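Local coordinates for hexapeptide transferase family protein (PDB 3IXC) that binds magnesium through histidines shared between the subunits of its left-handed beta-helical trimer and may act as a transferase, at residues A43-I48 with I60-V65; N80-T85 with F101-H106; V132-S137 with V151-L156; N118-M123 with I173-K178. One frame throughout, in Å; residues are numbered along the deposited sequence.

Contact 1: residues A43-I48 with I60-V65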
loop_
_atom_site.group_PDB
_atom_site.type_symbol
_atom_site.label_atom_id
_atom_site.label_comp_id
_atom_site.label_asym_id
_atom_site.label_seq_id
_atom_site.Cartn_x
_atom_site.Cartn_y
_atom_site.Cartn_z
ATOM N N ALA A 43 -14.909 7.800 0.932
ATOM C CA ALA A 43 -13.967 8.660 1.631
ATOM C C ALA A 43 -13.528 9.789 0.709
ATOM O O ALA A 43 -13.351 9.586 -0.496
ATOM C CB ALA A 43 -12.760 7.861 2.101
ATOM N N GLY A 44 -13.354 10.978 1.284
ATOM C CA GLY A 44 -13.053 12.174 0.509
ATOM C C GLY A 44 -11.767 12.138 -0.294
ATOM O O GLY A 44 -11.601 12.913 -1.247
ATOM N N ASN A 45 -10.839 11.262 0.088
ATOM C CA ASN A 45 -9.586 11.138 -0.648
ATOM C C ASN A 45 -9.482 9.831 -1.446
ATOM O O ASN A 45 -8.406 9.474 -1.930
ATOM C CB ASN A 45 -8.377 11.336 0.276
ATOM C CG ASN A 45 -8.087 10.114 1.131
ATOM O OD1 ASN A 45 -8.957 9.275 1.343
ATOM N ND2 ASN A 45 -6.856 10.007 1.612
ATOM N N ALA A 46 -10.603 9.121 -1.567
ATOM C CA ALA A 46 -10.682 7.989 -2.488
ATOM C C ALA A 46 -10.677 8.529 -3.916
ATOM O O ALA A 46 -10.983 9.695 -4.148
ATOM C CB ALA A 46 -11.952 7.161 -2.239
ATOM N N ARG A 47 -10.302 7.679 -4.868
ATOM C CA ARG A 47 -10.326 8.054 -6.284
ATOM C C ARG A 47 -11.006 6.939 -7.045
ATOM O O ARG A 47 -10.589 5.779 -6.984
ATOM C CB ARG A 47 -8.912 8.345 -6.817
ATOM C CG ARG A 47 -8.277 9.633 -6.258
ATOM C CD ARG A 47 -8.997 10.896 -6.743
ATOM N NE ARG A 47 -8.410 12.139 -6.223
ATOM C CZ ARG A 47 -8.770 12.741 -5.091
ATOM N NH1 ARG A 47 -9.709 12.227 -4.305
ATOM N NH2 ARG A 47 -8.173 13.877 -4.736
ATOM N N ILE A 48 -12.089 7.305 -7.722
ATOM C CA ILE A 48 -12.904 6.355 -8.465
ATOM C C ILE A 48 -12.975 6.870 -9.896
ATOM O O ILE A 48 -13.514 7.944 -10.154
ATOM C CB ILE A 48 -14.309 6.208 -7.845
ATOM C CG1 ILE A 48 -14.207 5.824 -6.367
ATOM C CG2 ILE A 48 -15.126 5.156 -8.584
ATOM C CD1 ILE A 48 -15.543 5.726 -5.669
ATOM N N ILE A 60 -16.195 2.780 0.536
ATOM C CA ILE A 60 -14.905 2.843 -0.154
ATOM C C ILE A 60 -14.039 3.780 0.678
ATOM O O ILE A 60 -14.362 4.961 0.829
ATOM C CB ILE A 60 -15.084 3.364 -1.604
ATOM C CG1 ILE A 60 -16.186 2.568 -2.344
ATOM C CG2 ILE A 60 -13.758 3.369 -2.351
ATOM C CD1 ILE A 60 -15.901 1.057 -2.517
ATOM N N TRP A 61 -12.947 3.243 1.219
ATOM C CA TRP A 61 -12.224 3.891 2.319
ATOM C C TRP A 61 -11.052 4.778 1.880
ATOM O O TRP A 61 -10.841 5.012 0.683
ATOM C CB TRP A 61 -11.859 2.833 3.385
ATOM C CG TRP A 61 -13.137 2.335 4.013
ATOM C CD1 TRP A 61 -13.957 1.324 3.553
ATOM C CD2 TRP A 61 -13.801 2.902 5.146
ATOM N NE1 TRP A 61 -15.078 1.224 4.357
ATOM C CE2 TRP A 61 -15.005 2.174 5.341
ATOM C CE3 TRP A 61 -13.493 3.948 6.027
ATOM C CZ2 TRP A 61 -15.897 2.458 6.385
ATOM C CZ3 TRP A 61 -14.378 4.227 7.072
ATOM C CH2 TRP A 61 -15.570 3.478 7.239
ATOM N N TYR A 62 -10.348 5.337 2.861
ATOM C CA TYR A 62 -9.353 6.370 2.599
ATOM C C TYR A 62 -8.232 5.858 1.717
ATOM O O TYR A 62 -7.720 4.766 1.935
ATOM C CB TYR A 62 -8.795 6.880 3.919
ATOM C CG TYR A 62 -9.836 7.608 4.732
ATOM C CD1 TYR A 62 -10.113 8.958 4.482
ATOM C CD2 TYR A 62 -10.548 6.954 5.741
ATOM C CE1 TYR A 62 -11.086 9.638 5.218
ATOM C CE2 TYR A 62 -11.525 7.632 6.486
ATOM C CZ TYR A 62 -11.780 8.969 6.212
ATOM O OH TYR A 62 -12.736 9.648 6.935
ATOM N N GLY A 63 -7.883 6.649 0.705
ATOM C CA GLY A 63 -6.762 6.327 -0.170
ATOM C C GLY A 63 -6.983 5.166 -1.129
ATOM O O GLY A 63 -6.049 4.739 -1.811
ATOM N N THR A 64 -8.210 4.654 -1.188
ATOM C CA THR A 64 -8.527 3.585 -2.123
ATOM C C THR A 64 -8.639 4.146 -3.546
ATOM O O THR A 64 -9.106 5.274 -3.754
ATOM C CB THR A 64 -9.772 2.784 -1.650
ATOM O OG1 THR A 64 -9.402 2.025 -0.488
ATOM C CG2 THR A 64 -10.281 1.825 -2.725
ATOM N N VAL A 65 -8.168 3.361 -4.507
ATOM C CA VAL A 65 -8.182 3.759 -5.910
ATOM C C VAL A 65 -8.908 2.668 -6.684
ATOM O O VAL A 65 -8.448 1.525 -6.729
ATOM C CB VAL A 65 -6.745 3.934 -6.472
ATOM C CG1 VAL A 65 -6.801 4.329 -7.956
ATOM C CG2 VAL A 65 -5.967 4.978 -5.671
HETATM O O HOH W 1 -7.186 7.585 -3.450
#

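Contact 2: residues N80-T85 with F101-H106. With MG (magnesium ion), chain B.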
loop_
_atom_site.group_PDB
_atom_site.type_symbol
_atom_site.label_atom_id
_atom_site.label_comp_id
_atom_site.label_asym_id
_atom_site.label_seq_id
_atom_site.Cartn_x
_atom_site.Cartn_y
_atom_site.Cartn_z
ATOM N N ASN A 80 -17.429 -3.501 1.532
ATOM C CA ASN A 80 -16.404 -2.550 1.967
ATOM C C ASN A 80 -15.076 -2.831 1.269
ATOM O O ASN A 80 -14.662 -3.991 1.124
ATOM C CB ASN A 80 -16.257 -2.531 3.499
ATOM C CG ASN A 80 -15.800 -3.867 4.067
ATOM O OD1 ASN A 80 -14.604 -4.124 4.187
ATOM N ND2 ASN A 80 -16.753 -4.718 4.424
ATOM N N ILE A 81 -14.444 -1.770 0.777
ATOM C CA ILE A 81 -13.105 -1.874 0.205
ATOM C C ILE A 81 -12.223 -0.945 1.022
ATOM O O ILE A 81 -12.306 0.283 0.905
ATOM C CB ILE A 81 -13.094 -1.510 -1.289
ATOM C CG1 ILE A 81 -14.128 -2.359 -2.042
ATOM C CG2 ILE A 81 -11.679 -1.703 -1.862
ATOM C CD1 ILE A 81 -14.199 -2.105 -3.550
ATOM N N GLN A 82 -11.390 -1.544 1.859
ATOM C CA GLN A 82 -10.716 -0.803 2.924
ATOM C C GLN A 82 -9.487 -0.026 2.436
ATOM O O GLN A 82 -9.108 -0.100 1.254
ATOM C CB GLN A 82 -10.381 -1.746 4.077
ATOM C CG GLN A 82 -11.627 -2.255 4.786
ATOM C CD GLN A 82 -11.315 -3.331 5.793
ATOM O OE1 GLN A 82 -10.225 -3.352 6.379
ATOM N NE2 GLN A 82 -12.273 -4.240 6.013
ATOM N N ASP A 83 -8.906 0.727 3.362
ATOM C CA ASP A 83 -8.010 1.845 3.065
ATOM C C ASP A 83 -6.807 1.462 2.230
ATOM O O ASP A 83 -6.186 0.419 2.462
ATOM C CB ASP A 83 -7.538 2.497 4.368
ATOM C CG ASP A 83 -8.626 2.519 5.422
ATOM O OD1 ASP A 83 -9.174 3.608 5.705
ATOM O OD2 ASP A 83 -8.949 1.424 5.945
ATOM N N ASN A 84 -6.487 2.329 1.269
ATOM C CA ASN A 84 -5.298 2.187 0.422
ATOM C C ASN A 84 -5.311 0.962 -0.499
ATOM O O ASN A 84 -4.285 0.617 -1.066
ATOM C CB ASN A 84 -4.004 2.238 1.265
ATOM C CG ASN A 84 -3.669 3.651 1.736
ATOM O OD1 ASN A 84 -4.390 4.602 1.436
ATOM N ND2 ASN A 84 -2.558 3.795 2.454
ATOM N N THR A 85 -6.467 0.319 -0.660
ATOM C CA THR A 85 -6.602 -0.748 -1.660
ATOM C C THR A 85 -6.620 -0.162 -3.080
ATOM O O THR A 85 -7.140 0.927 -3.298
ATOM C CB THR A 85 -7.860 -1.578 -1.378
ATOM O OG1 THR A 85 -7.623 -2.358 -0.206
ATOM C CG2 THR A 85 -8.195 -2.529 -2.539
ATOM N N PHE A 101 -21.896 -7.673 0.015
ATOM C CA PHE A 101 -21.451 -7.993 1.382
ATOM C C PHE A 101 -20.064 -8.624 1.419
ATOM O O PHE A 101 -19.795 -9.534 2.206
ATOM C CB PHE A 101 -22.517 -8.839 2.105
ATOM C CG PHE A 101 -23.873 -8.204 2.092
ATOM C CD1 PHE A 101 -24.126 -7.057 2.844
ATOM C CD2 PHE A 101 -24.889 -8.729 1.299
ATOM C CE1 PHE A 101 -25.385 -6.447 2.817
ATOM C CE2 PHE A 101 -26.143 -8.129 1.265
ATOM C CZ PHE A 101 -26.394 -6.991 2.027
ATOM N N VAL A 102 -19.191 -8.114 0.550
ATOM C CA VAL A 102 -17.799 -8.551 0.462
ATOM C C VAL A 102 -16.960 -7.648 1.367
ATOM O O VAL A 102 -17.226 -6.444 1.478
ATOM C CB VAL A 102 -17.285 -8.458 -1.000
ATOM C CG1 VAL A 102 -15.758 -8.610 -1.068
ATOM C CG2 VAL A 102 -17.944 -9.530 -1.867
ATOM N N THR A 103 -15.960 -8.238 2.022
ATOM C CA THR A 103 -14.994 -7.478 2.812
ATOM C C THR A 103 -13.636 -7.575 2.131
ATOM O O THR A 103 -13.123 -8.688 1.919
ATOM C CB THR A 103 -14.897 -8.017 4.260
ATOM O OG1 THR A 103 -16.129 -7.762 4.957
ATOM C CG2 THR A 103 -13.753 -7.322 5.031
ATOM N N ILE A 104 -13.086 -6.414 1.758
ATOM C CA ILE A 104 -11.722 -6.345 1.243
ATOM C C ILE A 104 -10.891 -5.524 2.222
ATOM O O ILE A 104 -11.155 -4.348 2.457
ATOM C CB ILE A 104 -11.664 -5.766 -0.193
ATOM C CG1 ILE A 104 -12.388 -6.710 -1.156
ATOM C CG2 ILE A 104 -10.198 -5.556 -0.645
ATOM C CD1 ILE A 104 -13.136 -6.009 -2.270
ATOM N N GLY A 105 -9.896 -6.186 2.815
ATOM C CA GLY A 105 -9.063 -5.570 3.842
ATOM C C GLY A 105 -8.149 -4.458 3.346
ATOM O O GLY A 105 -8.067 -4.181 2.140
ATOM N N HIS A 106 -7.457 -3.814 4.283
ATOM C CA HIS A 106 -6.608 -2.663 3.926
ATOM C C HIS A 106 -5.528 -3.076 2.945
ATOM O O HIS A 106 -5.002 -4.194 3.021
ATOM C CB HIS A 106 -5.895 -2.074 5.147
ATOM C CG HIS A 106 -6.747 -1.989 6.374
ATOM N ND1 HIS A 106 -7.651 -0.968 6.585
ATOM C CD2 HIS A 106 -6.820 -2.792 7.463
ATOM C CE1 HIS A 106 -8.250 -1.150 7.749
ATOM N NE2 HIS A 106 -7.767 -2.251 8.301
HETATM MG MG MG B . -9.200 -2.913 10.045
HETATM O O HOH W 2 -8.663 -5.417 7.151
HETATM O O HOH W 3 -11.011 -3.375 9.418
#

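Contact 3: residues V132-S137 with V151-L156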
loop_
_atom_site.group_PDB
_atom_site.type_symbol
_atom_site.label_atom_id
_atom_site.label_comp_id
_atom_site.label_asym_id
_atom_site.label_seq_id
_atom_site.Cartn_x
_atom_site.Cartn_y
_atom_site.Cartn_z
ATOM N N VAL A 132 -10.799 -16.242 -9.116
ATOM C CA VAL A 132 -12.200 -16.226 -8.702
ATOM C C VAL A 132 -12.274 -16.641 -7.247
ATOM O O VAL A 132 -11.664 -17.635 -6.851
ATOM C CB VAL A 132 -13.064 -17.206 -9.546
ATOM C CG1 VAL A 132 -14.499 -17.286 -8.998
ATOM C CG2 VAL A 132 -13.069 -16.798 -11.018
ATOM N N MET A 133 -13.008 -15.872 -6.449
ATOM C CA MET A 133 -13.437 -16.345 -5.143
ATOM C C MET A 133 -14.935 -16.612 -5.224
ATOM O O MET A 133 -15.721 -15.720 -5.561
ATOM C CB MET A 133 -13.112 -15.330 -4.043
ATOM C CG MET A 133 -11.614 -15.197 -3.800
ATOM S SD MET A 133 -11.214 -14.079 -2.452
ATOM C CE MET A 133 -11.828 -15.016 -1.047
ATOM N N GLU A 134 -15.327 -17.854 -4.960
ATOM C CA GLU A 134 -16.744 -18.188 -4.945
ATOM C C GLU A 134 -17.422 -17.542 -3.739
ATOM O O GLU A 134 -16.755 -17.053 -2.823
ATOM C CB GLU A 134 -16.939 -19.705 -4.936
ATOM C CG GLU A 134 -16.422 -20.371 -6.218
ATOM C CD GLU A 134 -16.782 -21.836 -6.303
ATOM O OE1 GLU A 134 -17.179 -22.434 -5.273
ATOM O OE2 GLU A 134 -16.667 -22.396 -7.419
ATOM N N GLU A 135 -18.752 -17.518 -3.756
ATOM C CA GLU A 135 -19.523 -16.977 -2.643
ATOM C C GLU A 135 -19.030 -17.574 -1.320
ATOM O O GLU A 135 -18.792 -18.777 -1.228
ATOM C CB GLU A 135 -21.015 -17.279 -2.863
ATOM C CG GLU A 135 -21.935 -16.995 -1.676
ATOM C CD GLU A 135 -21.902 -18.078 -0.599
ATOM O OE1 GLU A 135 -21.850 -19.287 -0.939
ATOM O OE2 GLU A 135 -21.943 -17.714 0.595
ATOM N N GLY A 136 -18.867 -16.734 -0.301
ATOM C CA GLY A 136 -18.590 -17.237 1.046
ATOM C C GLY A 136 -17.274 -17.980 1.200
ATOM O O GLY A 136 -17.204 -19.001 1.891
ATOM N N SER A 137 -16.237 -17.454 0.556
ATOM C CA SER A 137 -14.876 -17.986 0.644
ATOM C C SER A 137 -13.952 -16.924 1.236
ATOM O O SER A 137 -14.321 -15.750 1.316
ATOM C CB SER A 137 -14.377 -18.426 -0.739
ATOM O OG SER A 137 -14.313 -17.326 -1.640
ATOM N N VAL A 151 -11.015 -20.105 -5.539
ATOM C CA VAL A 151 -11.259 -20.406 -4.123
ATOM C C VAL A 151 -12.734 -20.802 -4.012
ATOM O O VAL A 151 -13.619 -20.006 -4.315
ATOM C CB VAL A 151 -10.956 -19.194 -3.207
ATOM C CG1 VAL A 151 -11.126 -19.565 -1.732
ATOM C CG2 VAL A 151 -9.533 -18.644 -3.463
ATOM N N LYS A 152 -12.998 -22.036 -3.589
ATOM C CA LYS A 152 -14.379 -22.529 -3.553
ATOM C C LYS A 152 -15.090 -22.095 -2.277
ATOM O O LYS A 152 -14.444 -21.783 -1.269
ATOM C CB LYS A 152 -14.427 -24.045 -3.713
ATOM C CG LYS A 152 -13.968 -24.528 -5.084
ATOM C CD LYS A 152 -14.023 -26.043 -5.178
ATOM C CE LYS A 152 -13.559 -26.517 -6.545
ATOM N NZ LYS A 152 -13.474 -28.003 -6.627
ATOM N N SER A 153 -16.420 -22.073 -2.332
ATOM C CA SER A 153 -17.243 -21.681 -1.189
ATOM C C SER A 153 -16.879 -22.454 0.069
ATOM O O SER A 153 -16.731 -23.683 0.036
ATOM C CB SER A 153 -18.726 -21.879 -1.506
ATOM O OG SER A 153 -19.119 -21.056 -2.591
ATOM N N GLY A 154 -16.732 -21.721 1.170
ATOM C CA GLY A 154 -16.416 -22.310 2.458
ATOM C C GLY A 154 -14.936 -22.540 2.699
ATOM O O GLY A 154 -14.543 -22.861 3.818
ATOM N N GLU A 155 -14.118 -22.380 1.657
ATOM C CA GLU A 155 -12.675 -22.593 1.790
ATOM C C GLU A 155 -11.927 -21.360 2.282
ATOM O O GLU A 155 -12.288 -20.223 1.963
ATOM C CB GLU A 155 -12.047 -23.053 0.473
ATOM C CG GLU A 155 -12.635 -24.339 -0.080
ATOM C CD GLU A 155 -11.949 -24.826 -1.355
ATOM O OE1 GLU A 155 -11.264 -24.027 -2.030
ATOM O OE2 GLU A 155 -12.116 -26.021 -1.680
ATOM N N LEU A 156 -10.863 -21.627 3.038
ATOM C CA LEU A 156 -9.874 -20.632 3.412
ATOM C C LEU A 156 -8.570 -20.964 2.683
ATOM O O LEU A 156 -8.049 -22.074 2.795
ATOM C CB LEU A 156 -9.648 -20.618 4.932
ATOM C CG LEU A 156 -8.470 -19.770 5.446
ATOM C CD1 LEU A 156 -8.617 -18.284 5.094
ATOM C CD2 LEU A 156 -8.320 -19.959 6.956
#

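Contact 4: residues N118-M123 with I173-K178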
loop_
_atom_site.group_PDB
_atom_site.type_symbol
_atom_site.label_atom_id
_atom_site.label_comp_id
_atom_site.label_asym_id
_atom_site.label_seq_id
_atom_site.Cartn_x
_atom_site.Cartn_y
_atom_site.Cartn_z
ATOM N N ASN A 118 -20.225 -12.253 -0.112
ATOM C CA ASN A 118 -19.663 -12.666 1.181
ATOM C C ASN A 118 -18.229 -13.188 1.112
ATOM O O ASN A 118 -17.766 -13.803 2.072
ATOM C CB ASN A 118 -20.532 -13.736 1.874
ATOM C CG ASN A 118 -21.760 -13.174 2.592
ATOM O OD1 ASN A 118 -22.754 -13.885 2.731
ATOM N ND2 ASN A 118 -21.684 -11.939 3.099
ATOM N N ALA A 119 -17.529 -12.959 -0.002
ATOM C CA ALA A 119 -16.081 -13.216 -0.052
ATOM C C ALA A 119 -15.364 -12.294 0.934
ATOM O O ALA A 119 -15.824 -11.171 1.197
ATOM C CB ALA A 119 -15.533 -13.007 -1.457
ATOM N N PHE A 120 -14.251 -12.770 1.484
ATOM C CA PHE A 120 -13.503 -12.018 2.494
ATOM C C PHE A 120 -12.042 -12.083 2.091
ATOM O O PHE A 120 -11.444 -13.166 2.051
ATOM C CB PHE A 120 -13.722 -12.635 3.884
ATOM C CG PHE A 120 -13.158 -11.825 5.032
ATOM C CD1 PHE A 120 -14.015 -11.170 5.918
ATOM C CD2 PHE A 120 -11.781 -11.728 5.239
ATOM C CE1 PHE A 120 -13.516 -10.426 6.990
ATOM C CE2 PHE A 120 -11.261 -10.978 6.321
ATOM C CZ PHE A 120 -12.131 -10.334 7.197
ATOM N N VAL A 121 -11.478 -10.922 1.776
ATOM C CA VAL A 121 -10.078 -10.840 1.353
ATOM C C VAL A 121 -9.282 -10.193 2.469
ATOM O O VAL A 121 -9.462 -9.007 2.769
ATOM C CB VAL A 121 -9.920 -10.027 0.044
ATOM C CG1 VAL A 121 -8.447 -9.972 -0.380
ATOM C CG2 VAL A 121 -10.764 -10.624 -1.068
ATOM N N GLY A 122 -8.412 -10.980 3.100
ATOM C CA GLY A 122 -7.606 -10.503 4.220
ATOM C C GLY A 122 -6.716 -9.345 3.806
ATOM O O GLY A 122 -6.278 -9.275 2.664
ATOM N N MET A 123 -6.483 -8.427 4.743
ATOM C CA MET A 123 -5.651 -7.249 4.478
ATOM C C MET A 123 -4.305 -7.617 3.855
ATOM O O MET A 123 -3.714 -8.652 4.184
ATOM C CB MET A 123 -5.440 -6.458 5.767
ATOM C CG MET A 123 -4.677 -7.209 6.859
ATOM S SD MET A 123 -4.767 -6.256 8.378
ATOM C CE MET A 123 -3.898 -7.273 9.537
ATOM N N ILE A 173 -17.439 -18.532 9.105
ATOM C CA ILE A 173 -18.513 -18.425 8.107
ATOM C C ILE A 173 -19.517 -17.352 8.539
ATOM O O ILE A 173 -19.923 -16.492 7.739
ATOM C CB ILE A 173 -19.234 -19.778 7.876
ATOM C CG1 ILE A 173 -18.266 -20.816 7.307
ATOM C CG2 ILE A 173 -20.405 -19.612 6.906
ATOM C CD1 ILE A 173 -17.968 -20.630 5.835
ATOM N N LEU A 174 -19.916 -17.395 9.810
ATOM C CA LEU A 174 -20.816 -16.362 10.334
ATOM C C LEU A 174 -20.213 -14.962 10.198
ATOM O O LEU A 174 -20.932 -13.983 9.959
ATOM C CB LEU A 174 -21.167 -16.636 11.798
ATOM C CG LEU A 174 -22.076 -17.842 12.039
ATOM C CD1 LEU A 174 -22.131 -18.153 13.534
ATOM C CD2 LEU A 174 -23.486 -17.582 11.496
ATOM N N TYR A 175 -18.901 -14.869 10.375
ATOM C CA TYR A 175 -18.225 -13.571 10.335
ATOM C C TYR A 175 -18.250 -12.916 8.957
ATOM O O TYR A 175 -18.076 -11.708 8.842
ATOM C CB TYR A 175 -16.785 -13.662 10.850
ATOM C CG TYR A 175 -16.151 -12.294 11.069
ATOM C CD1 TYR A 175 -16.600 -11.447 12.079
ATOM C CD2 TYR A 175 -15.109 -11.851 10.250
ATOM C CE1 TYR A 175 -16.027 -10.174 12.272
ATOM C CE2 TYR A 175 -14.530 -10.596 10.436
ATOM C CZ TYR A 175 -14.992 -9.765 11.444
ATOM O OH TYR A 175 -14.405 -8.531 11.620
ATOM N N LEU A 176 -18.449 -13.704 7.903
ATOM C CA LEU A 176 -18.470 -13.120 6.558
ATOM C C LEU A 176 -19.574 -12.067 6.451
ATOM O O LEU A 176 -19.320 -10.927 6.036
ATOM C CB LEU A 176 -18.643 -14.203 5.494
ATOM C CG LEU A 176 -17.623 -15.345 5.519
ATOM C CD1 LEU A 176 -18.059 -16.459 4.567
ATOM C CD2 LEU A 176 -16.203 -14.865 5.183
ATOM N N GLN A 177 -20.791 -12.430 6.857
ATOM C CA GLN A 177 -21.891 -11.465 6.826
ATOM C C GLN A 177 -21.748 -10.411 7.919
ATOM O O GLN A 177 -22.044 -9.240 7.688
ATOM C CB GLN A 177 -23.263 -12.152 6.908
ATOM C CG GLN A 177 -24.476 -11.207 6.785
ATOM C CD GLN A 177 -24.606 -10.495 5.426
ATOM O OE1 GLN A 177 -24.062 -10.942 4.413
ATOM N NE2 GLN A 177 -25.356 -9.392 5.408
ATOM N N LYS A 178 -21.292 -10.825 9.102
ATOM C CA LYS A 178 -21.120 -9.887 10.216
ATOM C C LYS A 178 -20.128 -8.768 9.896
ATOM O O LYS A 178 -20.401 -7.601 10.174
ATOM C CB LYS A 178 -20.722 -10.618 11.500
ATOM C CG LYS A 178 -20.787 -9.764 12.761
ATOM C CD LYS A 178 -22.185 -9.211 13.012
ATOM C CE LYS A 178 -22.209 -8.346 14.260
ATOM N NZ LYS A 178 -22.987 -7.102 14.028
#

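Contact 1: residues A43-I48 with I60-V65
Ala43 lays its CB over one face of the Tyr62 ring, a CH-pi contact 3.9 Å from the ring centroid and displaced toward the rim. Asn45 meets the same tyrosine at its edge: the two side chains cross at about a right angle, with amide and ring planes 61° apart, and OD1 lies 3.4 Å from Tyr62 CD1. CG of Asn45 is tucked between its own backbone N and carbonyl carbon (chi1 77°), which swings the amide across to the other turn. There OD1 accepts the N-H of Gly63 at 2.9 Å, the donor standing well above the carbonyl plane. Gly63 suits this corner, since its positive phi closes the type II turn from Trp61 to Thr64. These are turns of successive coils of a left-handed parallel beta-helix. Ala43 N to Ile60 O and Arg47 N to Thr64 O, each 2.9 Å, tie the coils on both sides of the corner. Ala46 CB rests on the wall of the next coil, 4.2 Å from Ile60 CG2, a small residue fitting the buried bend. Arg47 turns its guanidinium back to its own segment, where NH1 donates to Ala46 O, and it packs on Asn45 of the third subunit.

Contact 2: residues N80-T85 with F101-H106
With chi1 of -67° CG of Gln82 stands beside its backbone N, and the chain runs on extended, carrying OE1 over the centre of the His106 ring, 3.2 Å above its plane. Asp83 and His106 both turn CG to the backbone N side, and their side chains run alongside each other. This brings ND1 of His106 to Asp83 OD2, to which it donates at 2.8 Å, within the ring plane but on the anti side of the carboxylate. The bond helps set the ring's rotation and turns NE2 to the magnesium, 2.4 Å away. Asp83 OD2 also forms a salt bridge with Arg67 of the second subunit. The Gln82 amide is itself held: NE2 donates to Asn80 OD1 at 3.0 Å, while OE1 accepts a metal-bound water at 3.1 Å. Asn80 ND2 in turn reaches Thr103 OG1, which is also hydrogen-bonded to Ser179 OG. On the sheet face opposite Asn80 and Thr103, Ile81 and Ile104 lie side by side, pointing the same way, branched residues well suited to a coil's interior. Backbone hydrogen bonds join the parallel strands, and His111 and His88 of the second subunit complete the intersubunit three-histidine metal site characteristic of gamma-carbonic-anhydrase-like left-handed beta-helices.

Contact 3: residues V132-S137 with V151-L156
Ser153 OG donates to Glu135 O at 2.7 Å, lying in the carbonyl plane on a lone pair, and so joins the side chain of one turn to the backbone of the turn before it. The neighbouring Ser153 N is taken by the carboxylate of Glu134, whose OE1 accepts it at 3.1 Å on its anti side. Glu134 can do this because its chain is extended beyond CG (chi2 -172°) and runs alongside Lys152, with OE1 3.5 Å from Lys152 CB. The lysine continues outward, its NZ well apart from the carboxylate. Both segments make type II turns, stacked as successive corners of the left-handed parallel beta-helix, and Gly136 and Gly154 supply the positive phi such turns favour. Gly154 N bonds to Gly136 O at 2.9 Å, the donor standing above the carbonyl plane. Below the corner, Val151 N to Val132 O and Glu134 N to Val151 O continue the parallel ladder. Val151 lies side by side with Met133, its CG2 4.0 Å from Met133 CG, while CG1 meets Ser137 CB at 3.6 Å. Ser137 folds its OG back to Glu134 O at 2.7 Å, satisfying it within its own turn beside this apolar flank, which Leu145 extends.

Contact 4: residues N118-M123 with I173-K178
The Phe120 and Tyr175 rings meet obliquely, their planes 48° apart and their centroids 5.9 Å from each other. The touching is done by single ring carbons, Phe120 CE1 and Tyr175 CE2, at 3.6 Å. Leu176 CD2 also comes to Phe120 at a slant and packs 3.6 Å from its CB. The second pair of flat groups is made of two amides, those of Asn118 and Gln177, with planes 74° apart. Asn118 points its ND2 at Gln177 OE1, a nearly straight bond of 2.9 Å that lies in the plane of the donor amide and is somewhat tilted from the acceptor's carbonyl plane. Gln177 reaches it through a bend at chi2, which curls the amide back toward the coil. The same Asn118 nitrogen also donates to Phe101 O, joining the helix, this corner and the preceding coil. Here the C-terminal helix 170-188 packs along the outside of the left-handed parallel beta-helix, as in gamma-class carbonic anhydrases. Asn118 suits the corner because its positive phi is better tolerated by asparagine than by most other residues, while its amide can bond to both sides. Phe120 stands on the strand with CG anti to the backbone N (chi1 -172°), directed at the helix. Leu176 packs against both residues, its CD2 on Phe120 and its CB 3.6 Å from Asn118 O, a carbonyl that this contact buries without a hydrogen-bond partner in the model. Tyr175 is largely exposed, and its ring carbons cover part of Phe120.

Contacts 1 and 2 are buried and lie next to each other in the coil stack, joined by probable backbone bonds such as Tyr62 O to Asn84 N; both touch the second subunit, but a metal ligand belongs to contact 2 alone. Contact 3 is partly exposed, no other subunit touches its segments, and charged and serine side chains do much of its work. Contact 4, at the surface, differs in bringing a helix against a strand, with aromatic, leucine and amide groups in place of a parallel ladder. Strand 120-121 neighbours strand 103-104 of contact 2, and Gly136 of contact 3 packs on Leu176. Contacts 1 and 3 lie on opposite sides of the chain's centre.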